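Local coordinates for protein fructose-2,6-bisphosphatase TIGAR B (Danio rerio, PDB 3E9D) that probably hydrolyses fructose 2,6-bisphosphate to fructose 6-phosphate and phosphate, and also acts on fructose 1,6-bisphosphate, thereby restraining glycolysis, at residues A5-R10 / P175-M180; R44-L49 / T218-F223; L49-V54 / L74-T79; L139-F144 / I227-S232. All blocks are in the same frame, centred on the assembly; numbering follows the deposited sequence.

From the N terminus, strand 2-10 opens interaction 1, and the end of helix 33-45 with its exit turn opens interaction 2. Interaction 3 starts at Leu49, which it shares with interaction 2, and closes first, where 74-79 folds back beside 49-54; this short loop lies within the spans of both interactions 1 and 2. Helix 125-146 then opens interaction 4. Interaction 1 closes when 175-180 pairs with 5-10, interaction 2 when 218-223 packs against 44-49, and interaction 4 last, at 227-232. Interactions 1, 2 and 4 therefore cross one another, whereas 3 and 4 follow in series. Interaction 1 joins two central strands of the mixed sheet; the others tie a helix end, a loop and a helix to it.

Interaction 1 (A5-R10 / P175-M180); sequences ALTIVR and PVHALM. With PO4 (phosphate ion), chain D; PO4 (phosphate ion), chain C.
Ala5 to Ile8 pair in parallel with His177 to Met180 in the middle of the mixed sheet of the histidine phosphatase fold; strand 2-10 ends in the Arg-His-Gly signature, whose His11 is the phosphohistidine of the active site. The backbone bonds alternate regularly: Ala5 N to Val176 O, Ala178 N to Ala5 O, Thr7 N to Ala178 O, Met180 N to Thr7 O and Val9 N to Met180 O, all 2.8 to 2.9 Å. On one face of the sheet the methyl of Ala5 sits squarely over the imidazole of His177, CB lying 3.6 Å from the ring centroid in a CH-pi contact. Further along this face Val9 CG2 meets Leu179 CD1 at 3.8 Å. On the other face Leu6 CD1 touches Ala178 CB at 3.9 Å, while Ile8 and Met180 run side by side, with CG2 of Ile8 4.0 Å from CE of Met180. Beyond the pairing, the extended chain of Arg10 carries its guanidinium to two phosphate ions, probably from the crystallisation liquor: NE gives a 2.9 Å bond to O2 of the chain C ion, and NH1 a 2.8 Å bond to O2 of the chain D ion. His183 and Arg61 also bind phosphate here. Helix 184-197 covers the Ile8 and Met180 face, helix 60-71 packs on Val9 and Leu179, and strand 220-230 flanks strand 2-10 on its other edge.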
loop_
_atom_site.group_PDB
_atom_site.type_symbol
_atom_site.label_atom_id
_atom_site.label_comp_id
_atom_site.label_asym_id
_atom_site.label_seq_id
_atom_site.Cartn_x
_atom_site.Cartn_y
_atom_site.Cartn_z
ATOM N N ALA A 5 9.042 -8.391 -4.358
ATOM C CA ALA A 5 8.617 -7.767 -3.114
ATOM C C ALA A 5 7.771 -6.546 -3.432
ATOM O O ALA A 5 8.004 -5.851 -4.441
ATOM C CB ALA A 5 9.837 -7.346 -2.286
ATOM N N LEU A 6 6.777 -6.299 -2.583
ATOM C CA LEU A 6 5.975 -5.096 -2.689
ATOM C C LEU A 6 5.995 -4.369 -1.347
ATOM O O LEU A 6 5.495 -4.905 -0.351
ATOM C CB LEU A 6 4.525 -5.434 -3.069
ATOM C CG LEU A 6 3.586 -4.227 -3.085
ATOM C CD1 LEU A 6 3.938 -3.304 -4.247
ATOM C CD2 LEU A 6 2.106 -4.653 -3.180
ATOM N N THR A 7 6.559 -3.161 -1.330
ATOM C CA THR A 7 6.547 -2.328 -0.124
ATOM C C THR A 7 5.466 -1.289 -0.277
ATOM O O THR A 7 5.402 -0.605 -1.298
ATOM C CB THR A 7 7.906 -1.642 0.105
ATOM O OG1 THR A 7 8.897 -2.649 0.340
ATOM C CG2 THR A 7 7.857 -0.673 1.302
ATOM N N ILE A 8 4.619 -1.174 0.737
ATOM C CA ILE A 8 3.446 -0.317 0.666
ATOM C C ILE A 8 3.543 0.749 1.754
ATOM O O ILE A 8 3.707 0.418 2.942
ATOM C CB ILE A 8 2.161 -1.132 0.920
ATOM C CG1 ILE A 8 2.011 -2.260 -0.121
ATOM C CG2 ILE A 8 0.908 -0.188 0.927
ATOM C CD1 ILE A 8 0.882 -3.293 0.226
ATOM N N VAL A 9 3.425 2.016 1.361
ATOM C CA VAL A 9 3.583 3.123 2.301
ATOM C C VAL A 9 2.389 4.068 2.209
ATOM O O VAL A 9 2.002 4.474 1.113
ATOM C CB VAL A 9 4.912 3.913 2.026
ATOM C CG1 VAL A 9 5.154 5.016 3.088
ATOM C CG2 VAL A 9 6.115 2.954 1.933
ATOM N N ARG A 10 1.788 4.406 3.347
ATOM C CA ARG A 10 0.786 5.481 3.364
ATOM C C ARG A 10 1.478 6.868 3.296
ATOM O O ARG A 10 2.550 7.066 3.879
ATOM C CB ARG A 10 -0.102 5.380 4.616
ATOM C CG ARG A 10 -1.160 6.507 4.711
ATOM C CD ARG A 10 -2.051 6.367 5.955
ATOM N NE ARG A 10 -2.971 7.490 6.032
ATOM C CZ ARG A 10 -3.382 8.049 7.169
ATOM N NH1 ARG A 10 -2.965 7.592 8.355
ATOM N NH2 ARG A 10 -4.199 9.080 7.111
ATOM N N PRO A 175 15.536 -9.399 -5.522
ATOM C CA PRO A 175 15.997 -8.184 -6.201
ATOM C C PRO A 175 14.882 -7.381 -6.881
ATOM O O PRO A 175 14.992 -6.156 -6.982
ATOM C CB PRO A 175 16.998 -8.711 -7.251
ATOM C CG PRO A 175 16.662 -10.166 -7.441
ATOM C CD PRO A 175 16.111 -10.628 -6.114
ATOM N N VAL A 176 13.815 -8.040 -7.330
ATOM C CA VAL A 176 12.702 -7.323 -7.953
ATOM C C VAL A 176 11.772 -6.780 -6.856
ATOM O O VAL A 176 11.260 -7.528 -6.027
ATOM C CB VAL A 176 11.941 -8.199 -8.994
ATOM C CG1 VAL A 176 10.801 -7.403 -9.617
ATOM C CG2 VAL A 176 12.897 -8.674 -10.098
ATOM N N HIS A 177 11.587 -5.469 -6.821
ATOM C CA HIS A 177 10.995 -4.840 -5.632
ATOM C C HIS A 177 10.252 -3.576 -6.013
ATOM O O HIS A 177 10.871 -2.585 -6.442
ATOM C CB HIS A 177 12.089 -4.506 -4.614
ATOM C CG HIS A 177 11.577 -4.247 -3.225
ATOM N ND1 HIS A 177 12.302 -4.569 -2.101
ATOM C CD2 HIS A 177 10.419 -3.698 -2.779
ATOM C CE1 HIS A 177 11.613 -4.239 -1.019
ATOM N NE2 HIS A 177 10.465 -3.710 -1.403
ATOM N N ALA A 178 8.926 -3.623 -5.868
ATOM C CA ALA A 178 8.066 -2.489 -6.185
ATOM C C ALA A 178 7.738 -1.684 -4.932
ATOM O O ALA A 178 7.558 -2.257 -3.853
ATOM C CB ALA A 178 6.778 -2.968 -6.853
ATOM N N LEU A 179 7.662 -0.360 -5.087
ATOM C CA LEU A 179 7.175 0.534 -4.031
ATOM C C LEU A 179 5.804 1.042 -4.423
ATOM O O LEU A 179 5.586 1.413 -5.570
ATOM C CB LEU A 179 8.132 1.717 -3.848
ATOM C CG LEU A 179 7.740 2.841 -2.876
ATOM C CD1 LEU A 179 7.698 2.274 -1.442
ATOM C CD2 LEU A 179 8.772 4.001 -2.977
ATOM N N MET A 180 4.870 1.046 -3.476
ATOM C CA MET A 180 3.519 1.517 -3.728
ATOM C C MET A 180 3.253 2.568 -2.660
ATOM O O MET A 180 3.419 2.294 -1.477
ATOM C CB MET A 180 2.519 0.345 -3.644
ATOM C CG MET A 180 1.025 0.728 -3.624
ATOM S SD MET A 180 -0.054 -0.728 -3.291
ATOM C CE MET A 180 -1.331 0.087 -2.343
HETATM P P PO4 D . -4.051 9.922 10.914
HETATM O O1 PO4 D . -5.069 9.863 9.795
HETATM O O2 PO4 D . -3.267 8.612 10.941
HETATM O O3 PO4 D . -3.106 11.103 10.742
HETATM O O4 PO4 D . -4.787 10.115 12.237
HETATM P P PO4 C . -5.641 9.436 3.597
HETATM O O1 PO4 C . -5.543 9.988 2.198
HETATM O O2 PO4 C . -4.687 8.290 3.838
HETATM O O3 PO4 C . -5.308 10.507 4.610
HETATM O O4 PO4 C . -7.060 8.989 3.875
#

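Interaction 2 (R44-L49 / T218-F223); sequences RYLKDL and TGISRF
Tyr45, in the last turn of helix 33-45, brings the CD2 side of its ring to the end of Ile220, with CD2 and Ile220 CD1 3.7 Å apart. The methyl meets the ring at a slant, and the phenol reaches past it to hydrogen-bond Arg246. Leu46, where the chain leaves helical geometry, adds a looser contact from CD2 to the same Ile220 CD1 at 4.3 Å, so this one methyl serves two residues. Ile220 holds CG1 anti to its carbonyl carbon (chi1 -53°), its CD1 extended toward the helix end. Ile220 and Arg222 lie on the same face of strand 220-230, which in this phosphatase fold runs antiparallel between strands 2-10 and 233-246; the helix exit thus covers that face, where Thr7 and Phe243 also touch Ile220. From Leu46 to Leu49 the chain makes a type I beta turn, Leu49 N bonding back to Leu46 O at 3.1 Å. Leu49 then points at the strand from the far end of this turn. Its CD1 comes within 3.6 Å of Arg222 NH2, the two side chains approaching from opposite directions. Arg222 NH2 is in turn hydrogen-bonded to Ala167 O.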
loop_
_atom_site.group_PDB
_atom_site.type_symbol
_atom_site.label_atom_id
_atom_site.label_comp_id
_atom_site.label_asym_id
_atom_site.label_seq_id
_atom_site.Cartn_x
_atom_site.Cartn_y
_atom_site.Cartn_z
ATOM N N ARG A 44 14.826 7.792 4.515
ATOM C CA ARG A 44 16.045 7.326 5.200
ATOM C C ARG A 44 15.968 5.837 5.611
ATOM O O ARG A 44 16.920 5.100 5.462
ATOM C CB ARG A 44 16.305 8.182 6.434
ATOM C CG ARG A 44 16.758 9.594 6.088
ATOM C CD ARG A 44 17.346 10.304 7.321
ATOM N NE ARG A 44 16.330 10.517 8.358
ATOM C CZ ARG A 44 15.500 11.551 8.404
ATOM N NH1 ARG A 44 15.529 12.502 7.472
ATOM N NH2 ARG A 44 14.645 11.643 9.407
ATOM N N TYR A 45 14.817 5.407 6.113
ATOM C CA TYR A 45 14.645 4.009 6.521
ATOM C C TYR A 45 14.790 3.036 5.338
ATOM O O TYR A 45 15.414 1.986 5.472
ATOM C CB TYR A 45 13.315 3.847 7.244
ATOM C CG TYR A 45 13.034 2.457 7.769
ATOM C CD1 TYR A 45 13.627 2.006 8.950
ATOM C CD2 TYR A 45 12.136 1.602 7.099
ATOM C CE1 TYR A 45 13.379 0.727 9.429
ATOM C CE2 TYR A 45 11.874 0.324 7.575
ATOM C CZ TYR A 45 12.499 -0.102 8.741
ATOM O OH TYR A 45 12.225 -1.347 9.238
ATOM N N LEU A 46 14.276 3.433 4.174
ATOM C CA LEU A 46 14.267 2.581 2.989
ATOM C C LEU A 46 15.428 2.854 2.021
ATOM O O LEU A 46 15.434 2.323 0.912
ATOM C CB LEU A 46 12.930 2.758 2.245
ATOM C CG LEU A 46 11.639 2.462 3.019
ATOM C CD1 LEU A 46 10.399 2.973 2.231
ATOM C CD2 LEU A 46 11.566 0.955 3.385
ATOM N N LYS A 47 16.412 3.657 2.453
ATOM C CA LYS A 47 17.427 4.222 1.553
ATOM C C LYS A 47 18.333 3.199 0.891
ATOM O O LYS A 47 18.862 3.466 -0.190
ATOM C CB LYS A 47 18.272 5.306 2.253
ATOM C CG LYS A 47 19.319 4.798 3.247
ATOM C CD LYS A 47 20.133 5.995 3.771
ATOM C CE LYS A 47 21.174 5.665 4.835
ATOM N NZ LYS A 47 21.364 4.242 5.156
ATOM N N ASP A 48 18.511 2.043 1.540
ATOM C CA ASP A 48 19.415 1.008 1.041
ATOM C C ASP A 48 18.703 -0.052 0.201
ATOM O O ASP A 48 19.315 -1.064 -0.173
ATOM C CB ASP A 48 20.174 0.323 2.196
ATOM C CG ASP A 48 20.981 1.317 3.039
ATOM O OD1 ASP A 48 21.866 2.001 2.483
ATOM O OD2 ASP A 48 20.711 1.428 4.255
ATOM N N LEU A 49 17.421 0.163 -0.085
ATOM C CA LEU A 49 16.668 -0.767 -0.947
ATOM C C LEU A 49 16.647 -0.260 -2.369
ATOM O O LEU A 49 16.470 0.930 -2.602
ATOM C CB LEU A 49 15.227 -0.950 -0.451
ATOM C CG LEU A 49 15.134 -1.593 0.934
ATOM C CD1 LEU A 49 13.754 -1.372 1.587
ATOM C CD2 LEU A 49 15.496 -3.081 0.864
ATOM N N THR A 218 2.843 7.325 6.732
ATOM C CA THR A 218 4.126 6.675 6.386
ATOM C C THR A 218 4.359 5.285 7.013
ATOM O O THR A 218 5.487 4.791 7.018
ATOM C CB THR A 218 5.390 7.600 6.565
ATOM O OG1 THR A 218 5.704 7.769 7.958
ATOM C CG2 THR A 218 5.157 8.954 5.916
ATOM N N GLY A 219 3.291 4.655 7.505
ATOM C CA GLY A 219 3.381 3.272 7.989
ATOM C C GLY A 219 3.714 2.389 6.800
ATOM O O GLY A 219 3.243 2.647 5.671
ATOM N N ILE A 220 4.542 1.370 7.042
ATOM C CA ILE A 220 5.138 0.584 5.969
ATOM C C ILE A 220 4.754 -0.891 6.106
ATOM O O ILE A 220 4.923 -1.478 7.191
ATOM C CB ILE A 220 6.705 0.703 5.970
ATOM C CG1 ILE A 220 7.148 2.179 5.957
ATOM C CG2 ILE A 220 7.282 -0.048 4.781
ATOM C CD1 ILE A 220 8.655 2.384 6.139
ATOM N N SER A 221 4.221 -1.472 5.021
ATOM C CA SER A 221 3.909 -2.904 4.965
ATOM C C SER A 221 4.673 -3.580 3.837
ATOM O O SER A 221 5.092 -2.918 2.881
ATOM C CB SER A 221 2.393 -3.145 4.755
ATOM O OG SER A 221 1.633 -2.391 5.697
ATOM N N ARG A 222 4.820 -4.902 3.918
ATOM C CA ARG A 222 5.570 -5.638 2.901
ATOM C C ARG A 222 4.968 -7.014 2.655
ATOM O O ARG A 222 4.720 -7.754 3.614
ATOM C CB ARG A 222 7.052 -5.797 3.295
ATOM C CG ARG A 222 7.934 -6.401 2.137
ATOM C CD ARG A 222 9.398 -6.722 2.522
ATOM N NE ARG A 222 10.289 -5.572 2.841
ATOM C CZ ARG A 222 10.082 -4.360 2.391
ATOM N NH1 ARG A 222 9.036 -4.202 1.621
ATOM N NH2 ARG A 222 10.877 -3.327 2.686
ATOM N N PHE A 223 4.742 -7.328 1.373
ATOM C CA PHE A 223 4.323 -8.650 0.931
ATOM C C PHE A 223 5.299 -9.110 -0.150
ATOM O O PHE A 223 5.838 -8.287 -0.893
ATOM C CB PHE A 223 2.895 -8.636 0.330
ATOM C CG PHE A 223 1.807 -8.374 1.343
ATOM C CD1 PHE A 223 1.071 -9.431 1.871
ATOM C CD2 PHE A 223 1.517 -7.071 1.763
ATOM C CE1 PHE A 223 0.064 -9.205 2.829
ATOM C CE2 PHE A 223 0.503 -6.828 2.709
ATOM C CZ PHE A 223 -0.224 -7.913 3.244
#

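Interaction 3 (L49-V54 / L74-T79); sequences LHFTNV and LHSSAT
With OG anti to its own carbonyl carbon (chi1 -48°), Ser76 offers its hydroxyl to the backbone of Phe51, and Thr79 does the same with OG1 (chi1 -61°). The two grip opposite polar ends of that residue. Phe51 N donates to Ser76 OG at 2.9 Å, while Thr79 OG1 donates to Phe51 O at 2.6 Å, lying in the carbonyl plane. Ser76 OG is held in turn by Asn73, and it also lies at the edge of the His50 ring. His50 CD2 comes to 3.3 Å from His75 O, and a water bridges His50 NE2 and Thr79 OG1, 2.8 Å from each. The same threonine rotation sends CG2 to Val54 CG2, 3.7 Å away. The segments are the entry to strand 53-56 and the loop after helix 60-71, so the contact lies at the base of a beta-alpha-beta crossover; strand 53-56 runs between strands 177-182 and 81-83, with Leu70 of the helix against Val54 and Ser76.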
loop_
_atom_site.group_PDB
_atom_site.type_symbol
_atom_site.label_atom_id
_atom_site.label_comp_id
_atom_site.label_asym_id
_atom_site.label_seq_id
_atom_site.Cartn_x
_atom_site.Cartn_y
_atom_site.Cartn_z
ATOM N N LEU A 49 17.421 0.163 -0.085
ATOM C CA LEU A 49 16.668 -0.767 -0.947
ATOM C C LEU A 49 16.647 -0.260 -2.369
ATOM O O LEU A 49 16.470 0.930 -2.602
ATOM C CB LEU A 49 15.227 -0.950 -0.451
ATOM C CG LEU A 49 15.134 -1.593 0.934
ATOM C CD1 LEU A 49 13.754 -1.372 1.587
ATOM C CD2 LEU A 49 15.496 -3.081 0.864
ATOM N N HIS A 50 16.823 -1.166 -3.326
ATOM C CA HIS A 50 16.601 -0.820 -4.725
ATOM C C HIS A 50 15.153 -1.117 -5.107
ATOM O O HIS A 50 14.730 -2.277 -5.188
ATOM C CB HIS A 50 17.580 -1.567 -5.635
ATOM C CG HIS A 50 17.443 -1.235 -7.090
ATOM N ND1 HIS A 50 17.764 -2.132 -8.087
ATOM C CD2 HIS A 50 17.016 -0.112 -7.717
ATOM C CE1 HIS A 50 17.542 -1.577 -9.267
ATOM N NE2 HIS A 50 17.089 -0.350 -9.070
ATOM N N PHE A 51 14.382 -0.059 -5.311
ATOM C CA PHE A 51 13.052 -0.203 -5.876
ATOM C C PHE A 51 13.163 -0.163 -7.390
ATOM O O PHE A 51 13.504 0.860 -7.954
ATOM C CB PHE A 51 12.123 0.887 -5.339
ATOM C CG PHE A 51 11.977 0.864 -3.841
ATOM C CD1 PHE A 51 11.332 -0.205 -3.208
ATOM C CD2 PHE A 51 12.495 1.900 -3.057
ATOM C CE1 PHE A 51 11.185 -0.236 -1.818
ATOM C CE2 PHE A 51 12.359 1.887 -1.653
ATOM C CZ PHE A 51 11.702 0.819 -1.032
ATOM N N THR A 52 12.915 -1.307 -8.032
ATOM C CA THR A 52 12.937 -1.420 -9.497
ATOM C C THR A 52 11.715 -0.770 -10.108
ATOM O O THR A 52 11.707 -0.409 -11.282
ATOM C CB THR A 52 12.971 -2.906 -9.936
ATOM O OG1 THR A 52 11.894 -3.615 -9.298
ATOM C CG2 THR A 52 14.307 -3.569 -9.536
ATOM N N ASN A 53 10.663 -0.617 -9.323
ATOM C CA ASN A 53 9.419 -0.076 -9.843
ATOM C C ASN A 53 8.747 0.735 -8.764
ATOM O O ASN A 53 8.792 0.350 -7.597
ATOM C CB ASN A 53 8.481 -1.219 -10.239
ATOM C CG ASN A 53 9.083 -2.130 -11.293
ATOM O OD1 ASN A 53 9.808 -3.080 -10.975
ATOM N ND2 ASN A 53 8.808 -1.828 -12.554
ATOM N N VAL A 54 8.125 1.851 -9.144
ATOM C CA VAL A 54 7.447 2.702 -8.169
ATOM C C VAL A 54 6.064 3.147 -8.701
ATOM O O VAL A 54 5.952 3.671 -9.820
ATOM C CB VAL A 54 8.274 3.952 -7.806
ATOM C CG1 VAL A 54 7.490 4.841 -6.819
ATOM C CG2 VAL A 54 9.636 3.585 -7.223
ATOM N N LEU A 74 19.336 5.562 -2.133
ATOM C CA LEU A 74 20.699 5.494 -2.669
ATOM C C LEU A 74 20.827 4.641 -3.941
ATOM O O LEU A 74 21.912 4.579 -4.533
ATOM C CB LEU A 74 21.660 4.961 -1.594
ATOM C CG LEU A 74 21.755 5.768 -0.291
ATOM C CD1 LEU A 74 22.649 5.074 0.725
ATOM C CD2 LEU A 74 22.275 7.166 -0.586
ATOM N N HIS A 75 19.741 3.975 -4.355
ATOM C CA HIS A 75 19.811 2.993 -5.460
ATOM C C HIS A 75 18.827 3.204 -6.591
ATOM O O HIS A 75 18.964 2.571 -7.634
ATOM C CB HIS A 75 19.620 1.565 -4.937
ATOM C CG HIS A 75 20.554 1.216 -3.831
ATOM N ND1 HIS A 75 21.842 0.782 -4.060
ATOM C CD2 HIS A 75 20.414 1.301 -2.488
ATOM C CE1 HIS A 75 22.450 0.595 -2.901
ATOM N NE2 HIS A 75 21.604 0.898 -1.931
ATOM N N SER A 76 17.837 4.070 -6.411
ATOM C CA SER A 76 16.681 3.982 -7.300
ATOM C C SER A 76 16.451 5.199 -8.185
ATOM O O SER A 76 15.350 5.391 -8.684
ATOM C CB SER A 76 15.425 3.637 -6.510
ATOM O OG SER A 76 15.652 2.538 -5.638
ATOM N N SER A 77 17.501 5.985 -8.413
ATOM C CA SER A 77 17.401 7.221 -9.208
ATOM C C SER A 77 16.961 7.028 -10.666
ATOM O O SER A 77 16.374 7.929 -11.259
ATOM C CB SER A 77 18.719 8.006 -9.152
ATOM O OG SER A 77 19.801 7.208 -9.608
ATOM N N ALA A 78 17.242 5.859 -11.239
ATOM C CA ALA A 78 16.828 5.546 -12.609
ATOM C C ALA A 78 15.378 5.006 -12.694
ATOM O O ALA A 78 14.838 4.846 -13.789
ATOM C CB ALA A 78 17.817 4.555 -13.253
ATOM N N THR A 79 14.749 4.736 -11.549
ATOM C CA THR A 79 13.381 4.194 -11.538
ATOM C C THR A 79 12.345 5.292 -11.775
ATOM O O THR A 79 12.322 6.278 -11.062
ATOM C CB THR A 79 13.082 3.476 -10.210
ATOM O OG1 THR A 79 13.998 2.383 -10.057
ATOM C CG2 THR A 79 11.658 2.947 -10.196
HETATM O O HOH W 1 16.621 1.775 -10.831
#

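Interaction 4 (L139-F144 / I227-S232); sequences LFQRMF and IHREES
Phe140 presents one ring face to CG2 of Ile227, which sits almost exactly over the middle of the ring, 3.8 Å from its centroid and 6° off the normal, a CH-pi contact. Ile227 achieves this with CG1 in the crowded position between backbone N and carbonyl carbon (chi1 61°): CG2 is turned onto the ring, and the other branch carries CD1 in beside the helix. There CD1 lies 3.8 Å from Phe140 O and 4.2 Å from Phe144 CD1, so the isoleucine is wedged between two aromatic residues one helical turn apart. Residues 139-144 of helix 125-146 cross residues 227-230 of strand 220-230 nearly at a right angle, the axes of these two pieces 10.2 Å apart at their closest, the helix being one of those laid against the sheet of this alpha/beta fold. Phe4 and Leu2 of strand 2-10 continue the same apolar layer beside Phe140 and Ile227. Farther out, Phe144 CE2 touches Arg229 CD at 3.6 Å; ring and guanidinium planes are only 11° apart, but the contact is made by the aliphatic part of the arginine. Gln141 OE1 lies at the edge of that guanidinium, too poorly placed for a hydrogen bond, while Gln141 NE2 is hydrogen-bonded to Glu145. Ser232 O, in the turn toward strand 233-246, stands over one guanidinium face, and Met1 packs against both Phe144 and Arg229.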
loop_
_atom_site.group_PDB
_atom_site.type_symbol
_atom_site.label_atom_id
_atom_site.label_comp_id
_atom_site.label_asym_id
_atom_site.label_seq_id
_atom_site.Cartn_x
_atom_site.Cartn_y
_atom_site.Cartn_z
ATOM N N LEU A 139 -0.329 -4.448 -12.175
ATOM C CA LEU A 139 0.962 -4.648 -11.528
ATOM C C LEU A 139 1.649 -5.942 -11.986
ATOM O O LEU A 139 2.811 -5.913 -12.387
ATOM C CB LEU A 139 0.806 -4.669 -10.001
ATOM C CG LEU A 139 2.067 -5.009 -9.193
ATOM C CD1 LEU A 139 3.080 -3.864 -9.347
ATOM C CD2 LEU A 139 1.728 -5.270 -7.714
ATOM N N PHE A 140 0.937 -7.061 -11.903
ATOM C CA PHE A 140 1.504 -8.348 -12.310
ATOM C C PHE A 140 1.979 -8.303 -13.770
ATOM O O PHE A 140 3.076 -8.782 -14.092
ATOM C CB PHE A 140 0.503 -9.513 -12.157
ATOM C CG PHE A 140 0.081 -9.813 -10.728
ATOM C CD1 PHE A 140 0.729 -9.240 -9.636
ATOM C CD2 PHE A 140 -0.968 -10.700 -10.491
ATOM C CE1 PHE A 140 0.326 -9.534 -8.329
ATOM C CE2 PHE A 140 -1.378 -11.007 -9.181
ATOM C CZ PHE A 140 -0.735 -10.414 -8.104
ATOM N N GLN A 141 1.135 -7.764 -14.645
ATOM C CA GLN A 141 1.440 -7.733 -16.072
ATOM C C GLN A 141 2.690 -6.883 -16.334
ATOM O O GLN A 141 3.593 -7.303 -17.065
ATOM C CB GLN A 141 0.237 -7.236 -16.885
ATOM C CG GLN A 141 0.496 -7.111 -18.401
ATOM C CD GLN A 141 0.844 -8.450 -19.070
ATOM O OE1 GLN A 141 0.285 -9.501 -18.730
ATOM N NE2 GLN A 141 1.769 -8.410 -20.035
ATOM N N ARG A 142 2.752 -5.715 -15.700
ATOM C CA ARG A 142 3.912 -4.832 -15.834
ATOM C C ARG A 142 5.201 -5.432 -15.256
ATOM O O ARG A 142 6.253 -5.298 -15.859
ATOM C CB ARG A 142 3.639 -3.454 -15.202
ATOM C CG ARG A 142 4.783 -2.433 -15.445
ATOM C CD ARG A 142 4.583 -1.154 -14.643
ATOM N NE ARG A 142 3.401 -0.422 -15.105
ATOM C CZ ARG A 142 3.417 0.515 -16.056
ATOM N NH1 ARG A 142 4.556 0.851 -16.653
ATOM N NH2 ARG A 142 2.290 1.114 -16.410
ATOM N N MET A 143 5.122 -6.069 -14.086
ATOM C CA MET A 143 6.306 -6.693 -13.470
ATOM C C MET A 143 6.802 -7.846 -14.349
ATOM O O MET A 143 8.009 -8.012 -14.563
ATOM C CB MET A 143 6.028 -7.206 -12.041
ATOM C CG MET A 143 5.697 -6.119 -10.974
ATOM S SD MET A 143 6.942 -4.782 -10.826
ATOM C CE MET A 143 6.144 -3.562 -11.833
ATOM N N PHE A 144 5.860 -8.631 -14.859
ATOM C CA PHE A 144 6.205 -9.772 -15.689
ATOM C C PHE A 144 6.865 -9.328 -16.994
ATOM O O PHE A 144 7.869 -9.893 -17.378
ATOM C CB PHE A 144 4.974 -10.626 -15.973
ATOM C CG PHE A 144 5.298 -12.008 -16.444
ATOM C CD1 PHE A 144 5.575 -13.011 -15.532
ATOM C CD2 PHE A 144 5.319 -12.303 -17.796
ATOM C CE1 PHE A 144 5.869 -14.297 -15.967
ATOM C CE2 PHE A 144 5.617 -13.575 -18.247
ATOM C CZ PHE A 144 5.889 -14.576 -17.335
ATOM N N ILE A 227 4.287 -15.109 -8.832
ATOM C CA ILE A 227 3.288 -15.121 -9.891
ATOM C C ILE A 227 3.656 -16.125 -10.991
ATOM O O ILE A 227 4.848 -16.296 -11.317
ATOM C CB ILE A 227 2.990 -13.711 -10.458
ATOM C CG1 ILE A 227 4.235 -13.071 -11.065
ATOM C CG2 ILE A 227 2.397 -12.764 -9.352
ATOM C CD1 ILE A 227 3.923 -11.771 -11.890
ATOM N N HIS A 228 2.608 -16.770 -11.522
ATOM C CA HIS A 228 2.654 -17.766 -12.594
ATOM C C HIS A 228 1.776 -17.305 -13.756
ATOM O O HIS A 228 0.795 -16.598 -13.564
ATOM C CB HIS A 228 2.102 -19.130 -12.107
ATOM C CG HIS A 228 3.039 -19.889 -11.215
ATOM N ND1 HIS A 228 3.120 -21.270 -11.222
ATOM C CD2 HIS A 228 3.921 -19.465 -10.269
ATOM C CE1 HIS A 228 4.018 -21.660 -10.329
ATOM N NE2 HIS A 228 4.525 -20.584 -9.744
ATOM N N ARG A 229 2.139 -17.731 -14.956
ATOM C CA ARG A 229 1.335 -17.501 -16.135
ATOM C C ARG A 229 0.727 -18.824 -16.573
ATOM O O ARG A 229 1.440 -19.820 -16.739
ATOM C CB ARG A 229 2.225 -16.952 -17.234
ATOM C CG ARG A 229 1.518 -16.255 -18.347
ATOM C CD ARG A 229 2.493 -15.232 -18.922
ATOM N NE ARG A 229 2.113 -14.840 -20.259
ATOM C CZ ARG A 229 1.585 -13.668 -20.567
ATOM N NH1 ARG A 229 1.393 -12.736 -19.627
ATOM N NH2 ARG A 229 1.259 -13.430 -21.833
ATOM N N GLU A 230 -0.591 -18.828 -16.722
ATOM C CA GLU A 230 -1.341 -19.973 -17.250
ATOM C C GLU A 230 -2.372 -19.460 -18.227
ATOM O O GLU A 230 -3.230 -18.651 -17.855
ATOM C CB GLU A 230 -2.062 -20.708 -16.133
ATOM C CG GLU A 230 -1.134 -21.339 -15.132
ATOM C CD GLU A 230 -1.745 -21.429 -13.753
ATOM O OE1 GLU A 230 -2.749 -20.720 -13.482
ATOM O OE2 GLU A 230 -1.207 -22.208 -12.935
ATOM N N GLU A 231 -2.276 -19.908 -19.477
ATOM C CA GLU A 231 -3.213 -19.509 -20.533
ATOM C C GLU A 231 -3.095 -18.013 -20.818
ATOM O O GLU A 231 -4.075 -17.350 -21.176
ATOM C CB GLU A 231 -4.662 -19.869 -20.158
ATOM C CG GLU A 231 -4.839 -21.169 -19.360
ATOM C CD GLU A 231 -4.413 -22.401 -20.133
ATOM O OE1 GLU A 231 -4.928 -22.608 -21.264
ATOM O OE2 GLU A 231 -3.568 -23.166 -19.606
ATOM N N SER A 232 -1.879 -17.495 -20.662
ATOM C CA SER A 232 -1.591 -16.057 -20.761
ATOM C C SER A 232 -2.229 -15.225 -19.647
ATOM O O SER A 232 -2.131 -13.996 -19.660
ATOM C CB SER A 232 -1.938 -15.490 -22.151
ATOM O OG SER A 232 -0.864 -15.703 -23.055
#